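Local coordinates for factor essential for expression of methicillin resistance (Staphylococcus aureus, PDB 1LRZ), which catalyses addition of glycines 2 and 3 to the pentaglycine interpeptide bridge of staphylococcal peptidoglycan, using glycyl-tRNA(Gly) as donor, at residues A[54-59]-A[71-77]; A[1-5]-A[88-93]; A[103-109]-A[395-401]; A[42-46]-A[85-89]. All coordinates share one frame; numbering follows the deposited sequence.

Contact 1 (A[54-59]-A[71-77]); sequences AACLLT and YSNRGPV
Thr59 and Cys56 of strand 54-59 meet segment 71-77 in different ways, because the antiparallel pairing breaks off between them. Thr59 forms a hydrogen-bonded pair with Tyr71: Thr59 N reaches Tyr71 O at 3.1 Å, and Tyr71 N reaches Thr59 O at 3.0 Å. With chi1 at 48°, Thr59 OG1 is wedged between its own backbone N and carbonyl carbon, which brings the hydroxyl to the edge of the Tyr71 ring, near the ring plane. One face of that ring is covered from within its own segment by Asn73 N, 3.4 Å above the centre, and the phenol OH is hydrogen-bonded to Asp108. Two extra residues then loop out of segment 71-77 as a type I' turn from Ser72 to Gly75, closed by Gly75 N to Ser72 O. Cys56 packs against this loop. Its sulfur stands opposite the backbone N (chi1 -164°) and lies 3.4 Å from Ser72 O, beside the backbone of Gly75, while Cys56 CB touches Pro76 CB at 3.6 Å. A cis peptide precedes Pro76, after which pairing resumes with the register shifted by two: Ala55 N donates to Val77 O at 2.9 Å and Val77 N to Ala55 O at 2.7 Å. The two segments form part of the hairpin of strands 52-63 and 67-78. Ala55, Leu57 and Thr59 face helices 8-16 and 27-35, whereas Cys56, Leu58 and Pro76 face helix 83-98; strands 39-46 and 102-107 continue the sheet on either side.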
# COMPACT_ATOMS: atom_id res chain seq x y z
N ALA A 54 7.70 24.38 -0.38
CA ALA A 54 7.34 23.62 0.82
C ALA A 54 5.85 23.72 1.00
O ALA A 54 5.24 24.75 0.69
CB ALA A 54 8.04 24.18 2.05
N ALA A 55 5.24 22.65 1.49
CA ALA A 55 3.79 22.64 1.68
C ALA A 55 3.36 21.67 2.77
O ALA A 55 4.08 20.72 3.10
CB ALA A 55 3.10 22.27 0.36
N CYS A 56 2.18 21.90 3.32
CA CYS A 56 1.64 21.00 4.31
C CYS A 56 0.17 21.21 4.50
O CYS A 56 -0.32 22.34 4.60
CB CYS A 56 2.34 21.18 5.66
SG CYS A 56 2.04 19.78 6.79
N LEU A 57 -0.54 20.09 4.50
CA LEU A 57 -1.97 20.11 4.74
C LEU A 57 -2.06 19.91 6.25
O LEU A 57 -1.45 18.99 6.80
CB LEU A 57 -2.64 18.97 3.97
CG LEU A 57 -4.14 18.77 4.18
CD1 LEU A 57 -4.67 17.87 3.08
CD2 LEU A 57 -4.41 18.15 5.55
N LEU A 58 -2.79 20.79 6.92
CA LEU A 58 -2.96 20.71 8.36
C LEU A 58 -4.44 20.59 8.67
O LEU A 58 -5.27 21.16 7.96
CB LEU A 58 -2.45 21.99 9.03
CG LEU A 58 -1.03 22.52 8.78
CD1 LEU A 58 -0.93 23.95 9.32
CD2 LEU A 58 -0.02 21.61 9.44
N THR A 59 -4.76 19.84 9.72
CA THR A 59 -6.15 19.72 10.15
C THR A 59 -6.15 20.15 11.61
O THR A 59 -5.18 19.95 12.34
CB THR A 59 -6.71 18.29 10.02
OG1 THR A 59 -5.78 17.35 10.58
CG2 THR A 59 -7.01 17.95 8.55
N TYR A 71 -2.63 19.02 13.55
CA TYR A 71 -1.95 17.80 13.08
C TYR A 71 -1.42 18.01 11.64
O TYR A 71 -2.16 18.49 10.78
CB TYR A 71 -2.93 16.62 13.15
CG TYR A 71 -2.40 15.31 12.58
CD1 TYR A 71 -1.18 14.79 13.02
CD2 TYR A 71 -3.11 14.61 11.61
CE1 TYR A 71 -0.68 13.60 12.49
CE2 TYR A 71 -2.62 13.42 11.07
CZ TYR A 71 -1.40 12.93 11.51
OH TYR A 71 -0.89 11.78 10.96
N SER A 72 -0.15 17.65 11.39
CA SER A 72 0.44 17.84 10.06
C SER A 72 0.14 16.77 9.00
O SER A 72 0.64 16.86 7.88
CB SER A 72 1.96 18.01 10.18
OG SER A 72 2.58 16.79 10.57
N ASN A 73 -0.63 15.76 9.35
CA ASN A 73 -1.01 14.73 8.39
C ASN A 73 0.13 14.14 7.54
O ASN A 73 0.03 14.11 6.31
CB ASN A 73 -2.09 15.28 7.45
CG ASN A 73 -3.36 15.71 8.18
OD1 ASN A 73 -3.40 16.76 8.83
ND2 ASN A 73 -4.40 14.89 8.09
N ARG A 74 1.18 13.65 8.19
CA ARG A 74 2.33 13.06 7.48
C ARG A 74 3.16 14.07 6.69
O ARG A 74 4.04 13.69 5.91
CB ARG A 74 1.87 11.94 6.54
CG ARG A 74 1.78 10.56 7.19
CD ARG A 74 3.09 10.22 7.84
NE ARG A 74 3.24 8.81 8.20
CZ ARG A 74 4.25 8.36 8.93
NH1 ARG A 74 4.36 7.07 9.22
NH2 ARG A 74 5.14 9.23 9.39
N GLY A 75 2.86 15.35 6.88
CA GLY A 75 3.60 16.39 6.19
C GLY A 75 4.57 17.00 7.17
O GLY A 75 4.66 16.53 8.30
N PRO A 76 5.27 18.08 6.81
CA PRO A 76 5.23 18.77 5.52
C PRO A 76 6.05 18.12 4.40
O PRO A 76 6.88 17.25 4.64
CB PRO A 76 5.78 20.15 5.86
CG PRO A 76 6.80 19.84 6.90
CD PRO A 76 6.10 18.83 7.78
N VAL A 77 5.78 18.56 3.18
CA VAL A 77 6.52 18.09 2.01
C VAL A 77 7.50 19.24 1.79
O VAL A 77 7.08 20.38 1.56
CB VAL A 77 5.59 17.92 0.81
CG1 VAL A 77 6.37 17.37 -0.38
CG2 VAL A 77 4.44 16.96 1.19

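Contact 2 (A[1-5]-A[88-93]); sequences MKFTN and FFFNEL
Met1 lays its terminal methyl over one face of the Phe88 ring, CE 3.8 Å from the ring centroid. The thioether is bent at its last torsion (chi3 97°), which brings the methyl over the ring while SD lies oblique to it, a Met-aromatic contact. Further back along the chain, Met1 CG touches Phe88 CE2 at 3.4 Å. The opposite face of Phe88 is covered from its own helix by Glu92 CG, so the ring is sandwiched between the first residue of the protein and the next helical turn. Strand 2-5 is the outermost strand of a mixed sheet, and helix 83-98 packs across one face of that sheet in an alpha/beta layer; the short segments pass 9.3 Å apart, axis to axis, with their directions 52° apart. Phe3 carries most of the contact between strand and helix. The Phe3 and Glu92 side chains lie alongside each other and run in opposing senses, Phe3 CD1 coming to 3.4 Å from Glu92 CB, and Glu92 O lies over the centre of one face of the Phe3 ring, 4.0 Å above the plane. The far end of the ring reaches deeper: Phe3 CE1 is 3.7 Å from Phe89 CE2, the two ring planes inclined at 54°, and Phe3 CZ is 3.8 Å from Leu93 CA. The Glu92 carboxylate, whose OE1 stays beside Phe3 CB, uses OE2 for a salt bridge to Lys95 on the same helix.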
# COMPACT_ATOMS: atom_id res chain seq x y z
N MET A 1 11.42 34.18 0.00
CA MET A 1 10.94 33.08 0.88
C MET A 1 9.95 33.58 1.94
O MET A 1 10.35 34.22 2.92
CB MET A 1 12.13 32.39 1.56
CG MET A 1 11.74 31.37 2.61
SD MET A 1 12.97 30.08 2.82
CE MET A 1 13.91 30.66 4.21
N LYS A 2 8.67 33.30 1.74
CA LYS A 2 7.66 33.70 2.70
C LYS A 2 6.73 32.54 3.03
O LYS A 2 6.42 31.73 2.15
CB LYS A 2 6.84 34.87 2.15
CG LYS A 2 5.72 35.34 3.09
CD LYS A 2 5.21 36.74 2.73
CE LYS A 2 4.58 36.79 1.33
NZ LYS A 2 4.16 38.18 0.93
N PHE A 3 6.33 32.44 4.29
CA PHE A 3 5.41 31.40 4.72
C PHE A 3 4.05 31.97 4.34
O PHE A 3 3.82 33.16 4.51
CB PHE A 3 5.47 31.19 6.23
CG PHE A 3 4.72 29.97 6.72
CD1 PHE A 3 5.34 28.73 6.77
CD2 PHE A 3 3.40 30.08 7.16
CE1 PHE A 3 4.66 27.60 7.26
CE2 PHE A 3 2.71 28.96 7.64
CZ PHE A 3 3.34 27.72 7.70
N THR A 4 3.17 31.13 3.81
CA THR A 4 1.86 31.61 3.42
C THR A 4 0.87 30.46 3.23
O THR A 4 1.22 29.29 3.36
CB THR A 4 1.95 32.43 2.11
OG1 THR A 4 0.66 32.96 1.78
CG2 THR A 4 2.43 31.55 0.96
N ASN A 5 -0.38 30.81 2.94
CA ASN A 5 -1.41 29.81 2.67
C ASN A 5 -1.29 29.52 1.18
O ASN A 5 -0.88 30.39 0.42
CB ASN A 5 -2.79 30.36 3.01
CG ASN A 5 -3.10 30.29 4.49
OD1 ASN A 5 -3.42 29.22 5.02
ND2 ASN A 5 -2.98 31.42 5.17
N PHE A 88 13.31 27.27 8.94
CA PHE A 88 12.38 28.35 8.65
C PHE A 88 10.94 27.86 8.64
O PHE A 88 10.04 28.48 9.21
CB PHE A 88 12.69 28.96 7.28
CG PHE A 88 11.77 30.08 6.88
CD1 PHE A 88 11.85 31.33 7.50
CD2 PHE A 88 10.82 29.89 5.89
CE1 PHE A 88 10.99 32.37 7.13
CE2 PHE A 88 9.96 30.92 5.52
CZ PHE A 88 10.05 32.17 6.14
N PHE A 89 10.71 26.73 7.98
CA PHE A 89 9.35 26.20 7.90
C PHE A 89 8.73 25.85 9.25
O PHE A 89 7.60 26.23 9.53
CB PHE A 89 9.29 24.95 7.01
CG PHE A 89 7.90 24.38 6.89
CD1 PHE A 89 7.41 23.48 7.84
CD2 PHE A 89 7.04 24.79 5.88
CE1 PHE A 89 6.10 23.02 7.78
CE2 PHE A 89 5.73 24.34 5.81
CZ PHE A 89 5.26 23.45 6.77
N PHE A 90 9.47 25.12 10.08
CA PHE A 90 8.91 24.73 11.36
C PHE A 90 8.74 25.88 12.35
O PHE A 90 7.85 25.86 13.19
CB PHE A 90 9.72 23.58 11.96
CG PHE A 90 9.45 22.26 11.28
CD1 PHE A 90 10.32 21.75 10.33
CD2 PHE A 90 8.27 21.56 11.56
CE1 PHE A 90 10.02 20.56 9.65
CE2 PHE A 90 7.96 20.38 10.89
CZ PHE A 90 8.84 19.87 9.93
N ASN A 91 9.58 26.90 12.21
CA ASN A 91 9.49 28.06 13.07
C ASN A 91 8.26 28.86 12.64
O ASN A 91 7.47 29.31 13.47
CB ASN A 91 10.76 28.91 12.92
CG ASN A 91 10.99 29.82 14.10
OD1 ASN A 91 11.03 29.37 15.24
ND2 ASN A 91 11.17 31.10 13.83
N GLU A 92 8.08 29.02 11.33
CA GLU A 92 6.93 29.77 10.84
C GLU A 92 5.63 29.01 11.05
O GLU A 92 4.57 29.62 11.20
CB GLU A 92 7.11 30.11 9.36
CG GLU A 92 8.28 31.05 9.06
CD GLU A 92 8.03 32.47 9.54
OE1 GLU A 92 6.91 32.98 9.30
OE2 GLU A 92 8.95 33.08 10.13
N LEU A 93 5.70 27.67 11.06
CA LEU A 93 4.49 26.87 11.27
C LEU A 93 4.01 27.09 12.71
O LEU A 93 2.80 27.16 12.97
CB LEU A 93 4.78 25.39 11.04
CG LEU A 93 3.64 24.41 11.32
CD1 LEU A 93 2.41 24.74 10.47
CD2 LEU A 93 4.12 22.99 11.02

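Contact 3 (A[103-109]-A[395-401]); sequences LYLHIDP and GDFIKPI
Gly395 approaches Asp108 and Pro109 where the C-terminal strand 397-400 starts to pair antiparallel with strand 104-107, adding to the mixed sheet of the N-terminal part. A water donates to both Gly395 O and Pro109 O across this end. Asp396 follows with a side-chain bond: His106 NE2 donates to its OD2 at 2.7 Å, the oxygen lying close to the imidazole plane and accepting through its anti lone pair, while the carboxylate is turned 40° from the ring. Another water donates to both Asp396 OD2 and Asp108 OD1, the latter also hydrogen-bonded to Tyr71 OH. The other polar atoms of the His106-Asp396 pair are hydrogen-bonded in turn, His106 ND1 to Tyr69 OH and Asp396 OD1 to His146 NE2. Phe397 forms a hydrogen-bonded pair with Ile107, Ile107 N to Phe397 O at 2.8 Å and Phe397 N to Ile107 O at 2.9 Å. A chi1 of 62° carries Ile107 CG1 over to Phe397 CB, 3.6 Å away. Ile398 lies on the His106 face, alongside Tyr104 and pointing the same way, with Ile398 CG2 at 3.8 Å from Tyr104 CD1. Lys399 pairs with Leu105 through Lys399 N to Leu105 O at 2.8 Å and the return bond; its extended side chain hydrogen-bonds through NZ to Leu138 O. Pro400 sits opposite Tyr104 in a non-hydrogen-bonded pair. Ile401 N then donates to Leu103 O at 2.7 Å, rising 37° out of the carbonyl plane.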
# COMPACT_ATOMS: atom_id res chain seq x y z
N LEU A 103 -3.34 24.64 20.84
CA LEU A 103 -2.95 24.21 22.18
C LEU A 103 -1.64 23.45 22.04
O LEU A 103 -0.72 23.61 22.85
CB LEU A 103 -4.01 23.28 22.78
CG LEU A 103 -3.57 22.62 24.09
CD1 LEU A 103 -3.17 23.67 25.12
CD2 LEU A 103 -4.72 21.76 24.63
N TYR A 104 -1.57 22.58 21.04
CA TYR A 104 -0.35 21.82 20.75
C TYR A 104 -0.34 21.39 19.29
O TYR A 104 -1.39 21.11 18.71
CB TYR A 104 -0.18 20.61 21.68
CG TYR A 104 -1.14 19.46 21.49
CD1 TYR A 104 -0.70 18.24 20.95
CD2 TYR A 104 -2.46 19.56 21.90
CE1 TYR A 104 -1.57 17.14 20.85
CE2 TYR A 104 -3.34 18.48 21.80
CZ TYR A 104 -2.89 17.27 21.28
OH TYR A 104 -3.76 16.21 21.20
N LEU A 105 0.85 21.37 18.71
CA LEU A 105 1.07 21.02 17.31
C LEU A 105 1.76 19.66 17.22
O LEU A 105 2.83 19.45 17.80
CB LEU A 105 1.92 22.10 16.64
CG LEU A 105 2.52 21.82 15.25
CD1 LEU A 105 1.42 21.51 14.25
CD2 LEU A 105 3.33 23.03 14.82
N HIS A 106 1.13 18.75 16.49
CA HIS A 106 1.61 17.39 16.32
C HIS A 106 2.08 17.15 14.87
O HIS A 106 1.30 17.30 13.93
CB HIS A 106 0.45 16.44 16.68
CG HIS A 106 0.74 14.99 16.43
ND1 HIS A 106 -0.26 14.04 16.40
CD2 HIS A 106 1.90 14.33 16.18
CE1 HIS A 106 0.28 12.85 16.15
NE2 HIS A 106 1.58 13.01 16.01
N ILE A 107 3.35 16.80 14.70
CA ILE A 107 3.89 16.52 13.37
C ILE A 107 4.43 15.09 13.27
O ILE A 107 4.99 14.55 14.24
CB ILE A 107 5.02 17.50 12.97
CG1 ILE A 107 6.19 17.35 13.95
CG2 ILE A 107 4.50 18.95 12.97
CD1 ILE A 107 7.48 18.02 13.49
N ASP A 108 4.25 14.47 12.11
CA ASP A 108 4.74 13.12 11.86
C ASP A 108 5.24 13.07 10.41
O ASP A 108 4.64 12.42 9.54
CB ASP A 108 3.65 12.06 12.16
CG ASP A 108 2.36 12.27 11.36
OD1 ASP A 108 1.50 11.37 11.41
OD2 ASP A 108 2.19 13.31 10.69
N PRO A 109 6.35 13.77 10.13
CA PRO A 109 6.94 13.85 8.80
C PRO A 109 7.29 12.50 8.19
O PRO A 109 7.78 11.59 8.86
CB PRO A 109 8.17 14.74 9.01
CG PRO A 109 8.56 14.45 10.40
CD PRO A 109 7.23 14.39 11.14
N GLY A 395 9.30 9.39 13.19
CA GLY A 395 8.26 9.33 14.20
C GLY A 395 7.48 10.62 14.42
O GLY A 395 7.38 11.47 13.53
N ASP A 396 6.95 10.76 15.63
CA ASP A 396 6.12 11.90 16.01
C ASP A 396 6.75 12.93 16.94
O ASP A 396 7.50 12.59 17.85
CB ASP A 396 4.85 11.39 16.68
CG ASP A 396 4.11 10.42 15.80
OD1 ASP A 396 4.60 9.27 15.63
OD2 ASP A 396 3.04 10.80 15.28
N PHE A 397 6.42 14.20 16.70
CA PHE A 397 6.92 15.29 17.51
C PHE A 397 5.75 16.20 17.90
O PHE A 397 4.88 16.52 17.07
CB PHE A 397 7.98 16.11 16.77
CG PHE A 397 9.14 15.29 16.26
CD1 PHE A 397 9.00 14.48 15.14
CD2 PHE A 397 10.38 15.35 16.90
CE1 PHE A 397 10.08 13.74 14.65
CE2 PHE A 397 11.47 14.61 16.42
CZ PHE A 397 11.31 13.81 15.28
N ILE A 398 5.74 16.61 19.16
CA ILE A 398 4.68 17.45 19.67
C ILE A 398 5.24 18.73 20.27
O ILE A 398 6.18 18.69 21.06
CB ILE A 398 3.87 16.68 20.74
CG1 ILE A 398 3.04 15.59 20.05
CG2 ILE A 398 2.99 17.63 21.54
CD1 ILE A 398 2.41 14.61 21.01
N LYS A 399 4.69 19.87 19.86
CA LYS A 399 5.13 21.13 20.41
C LYS A 399 3.95 21.76 21.15
O LYS A 399 2.99 22.22 20.53
CB LYS A 399 5.61 22.09 19.34
CG LYS A 399 6.02 23.43 19.95
CD LYS A 399 6.54 24.42 18.94
CE LYS A 399 7.07 25.67 19.64
NZ LYS A 399 7.73 26.58 18.68
N PRO A 400 4.00 21.75 22.48
CA PRO A 400 2.92 22.34 23.28
C PRO A 400 2.99 23.85 23.11
O PRO A 400 4.07 24.43 23.22
CB PRO A 400 3.29 21.93 24.71
CG PRO A 400 4.13 20.71 24.53
CD PRO A 400 4.98 21.06 23.34
N ILE A 401 1.85 24.50 22.82
CA ILE A 401 1.84 25.95 22.66
C ILE A 401 1.52 26.64 23.99
O ILE A 401 2.12 27.67 24.32
CB ILE A 401 0.82 26.38 21.59
CG1 ILE A 401 1.18 25.74 20.24
CG2 ILE A 401 0.80 27.91 21.48
CD1 ILE A 401 2.56 26.11 19.74
O HOH W 1 1.35 9.97 13.66
O HOH W 2 7.41 10.18 11.07

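Contact 4 (A[42-46]-A[85-89]); sequences LVGIK and LVHFF
Ile45 points its long branch at helix 85-89 and ends in the angle between two phenylalanine rings. Both rings present an edge: CD1 of Ile45 lies near the plane of the Phe88 ring, 3.5 Å from Phe88 CD2, and in the plane of the Phe89 ring, 3.7 Å from Phe89 CD2. The branch is extended, CD1 lying nearly opposite CA about the CB-CG1 bond (chi2 170°), and this reach sets the methyl against the ring edges and beside the root of the Phe89 side chain, whose CB is also 3.7 Å from Ile45 CD1. Leu85, one turn earlier on the helix, closes on the same methyl with its CD1, 3.8 Å from Ile45 CD1. A single strand methyl is thus met by three helix residues spaced i, i+3 and i+4. Back along the strand, toward its start, the contact thins out. Gly44 brings only backbone to the Phe89 edge, its CA 4.4 Å from Phe89 CE2, and Val43 CG2 lies oblique to the tip of that ring, 4.5 Å from Phe89 CZ. The strand and helix segments run 139° apart in direction, with 10.0 Å between their axes. This is the apolar helix-on-sheet packing of an alpha/beta fold: helix 83-98 is the connection of a beta-alpha-beta crossover between the adjacent parallel strands 67-78 and 102-107, and here it spreads over strand 39-46 of the same sheet.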
# COMPACT_ATOMS: atom_id res chain seq x y z
N LEU A 42 -4.03 24.83 4.31
CA LEU A 42 -3.01 24.50 3.32
C LEU A 42 -1.98 25.61 3.45
O LEU A 42 -2.23 26.76 3.08
CB LEU A 42 -3.60 24.49 1.91
CG LEU A 42 -4.66 23.42 1.60
CD1 LEU A 42 -5.08 23.56 0.14
CD2 LEU A 42 -4.10 22.03 1.86
N VAL A 43 -0.82 25.27 4.01
CA VAL A 43 0.24 26.24 4.21
C VAL A 43 1.49 25.81 3.44
O VAL A 43 1.58 24.67 2.98
CB VAL A 43 0.58 26.40 5.73
CG1 VAL A 43 -0.67 26.85 6.49
CG2 VAL A 43 1.10 25.09 6.30
N GLY A 44 2.43 26.73 3.28
CA GLY A 44 3.65 26.42 2.57
C GLY A 44 4.59 27.61 2.52
O GLY A 44 4.37 28.61 3.20
N ILE A 45 5.63 27.48 1.72
CA ILE A 45 6.60 28.55 1.54
C ILE A 45 6.76 28.77 0.05
O ILE A 45 6.77 27.81 -0.73
CB ILE A 45 8.00 28.17 2.12
CG1 ILE A 45 7.91 27.96 3.63
CG2 ILE A 45 9.01 29.27 1.80
CD1 ILE A 45 9.16 27.36 4.23
N LYS A 46 6.86 30.03 -0.34
CA LYS A 46 7.06 30.38 -1.73
C LYS A 46 8.35 31.18 -1.78
O LYS A 46 8.68 31.88 -0.82
CB LYS A 46 5.93 31.24 -2.26
CG LYS A 46 4.65 30.48 -2.56
CD LYS A 46 3.66 31.41 -3.21
CE LYS A 46 2.44 30.69 -3.69
NZ LYS A 46 1.66 31.57 -4.59
N LEU A 85 16.08 25.79 5.31
CA LEU A 85 14.70 25.86 4.86
C LEU A 85 13.82 25.08 5.84
O LEU A 85 12.73 25.53 6.20
CB LEU A 85 14.57 25.28 3.44
CG LEU A 85 13.17 25.20 2.86
CD1 LEU A 85 12.56 26.60 2.76
CD2 LEU A 85 13.23 24.54 1.48
N VAL A 86 14.29 23.92 6.28
CA VAL A 86 13.51 23.13 7.23
C VAL A 86 13.28 23.93 8.52
O VAL A 86 12.19 23.93 9.08
CB VAL A 86 14.21 21.79 7.54
CG1 VAL A 86 13.57 21.13 8.74
CG2 VAL A 86 14.11 20.87 6.32
N HIS A 87 14.33 24.61 8.98
CA HIS A 87 14.26 25.42 10.20
C HIS A 87 13.21 26.53 10.04
O HIS A 87 12.34 26.70 10.89
CB HIS A 87 15.62 26.05 10.47
CG HIS A 87 15.68 26.81 11.75
ND1 HIS A 87 16.08 26.24 12.94
CD2 HIS A 87 15.38 28.10 12.03
CE1 HIS A 87 16.03 27.15 13.90
NE2 HIS A 87 15.60 28.29 13.38
N PHE A 88 13.31 27.27 8.94
CA PHE A 88 12.38 28.35 8.65
C PHE A 88 10.94 27.86 8.64
O PHE A 88 10.04 28.48 9.21
CB PHE A 88 12.69 28.96 7.28
CG PHE A 88 11.77 30.08 6.88
CD1 PHE A 88 11.85 31.33 7.50
CD2 PHE A 88 10.82 29.89 5.89
CE1 PHE A 88 10.99 32.37 7.13
CE2 PHE A 88 9.96 30.92 5.52
CZ PHE A 88 10.05 32.17 6.14
N PHE A 89 10.71 26.73 7.98
CA PHE A 89 9.35 26.20 7.90
C PHE A 89 8.73 25.85 9.25
O PHE A 89 7.60 26.23 9.53
CB PHE A 89 9.29 24.95 7.01
CG PHE A 89 7.90 24.38 6.89
CD1 PHE A 89 7.41 23.48 7.84
CD2 PHE A 89 7.04 24.79 5.88
CE1 PHE A 89 6.10 23.02 7.78
CE2 PHE A 89 5.73 24.34 5.81
CZ PHE A 89 5.26 23.45 6.77

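How the contacts relate
From the N terminus, strand 2-5 is held by contact 2 to helix 83-98, closing a loop of 82 residues. Contact 4 ends on the same helix, sharing Phe88 and Phe89, and closes a smaller loop from strand 39-46. Contact 1 closes the shortest loop, 11 residues within the hairpin of strands 52-63 and 67-78, and nests inside both; Pro76 and Cys56 touch Phe89. Contact 3 comes in series after these, closing a loop of 285 residues that brings strand 397-400 back beside strand 102-107. It meets contact 1 through Asp108, which is hydrogen-bonded to Arg74 N as well as to Tyr71, and contact 2 through Ile107 against Phe90. All four contacts belong to one sheet or the helix lying on it.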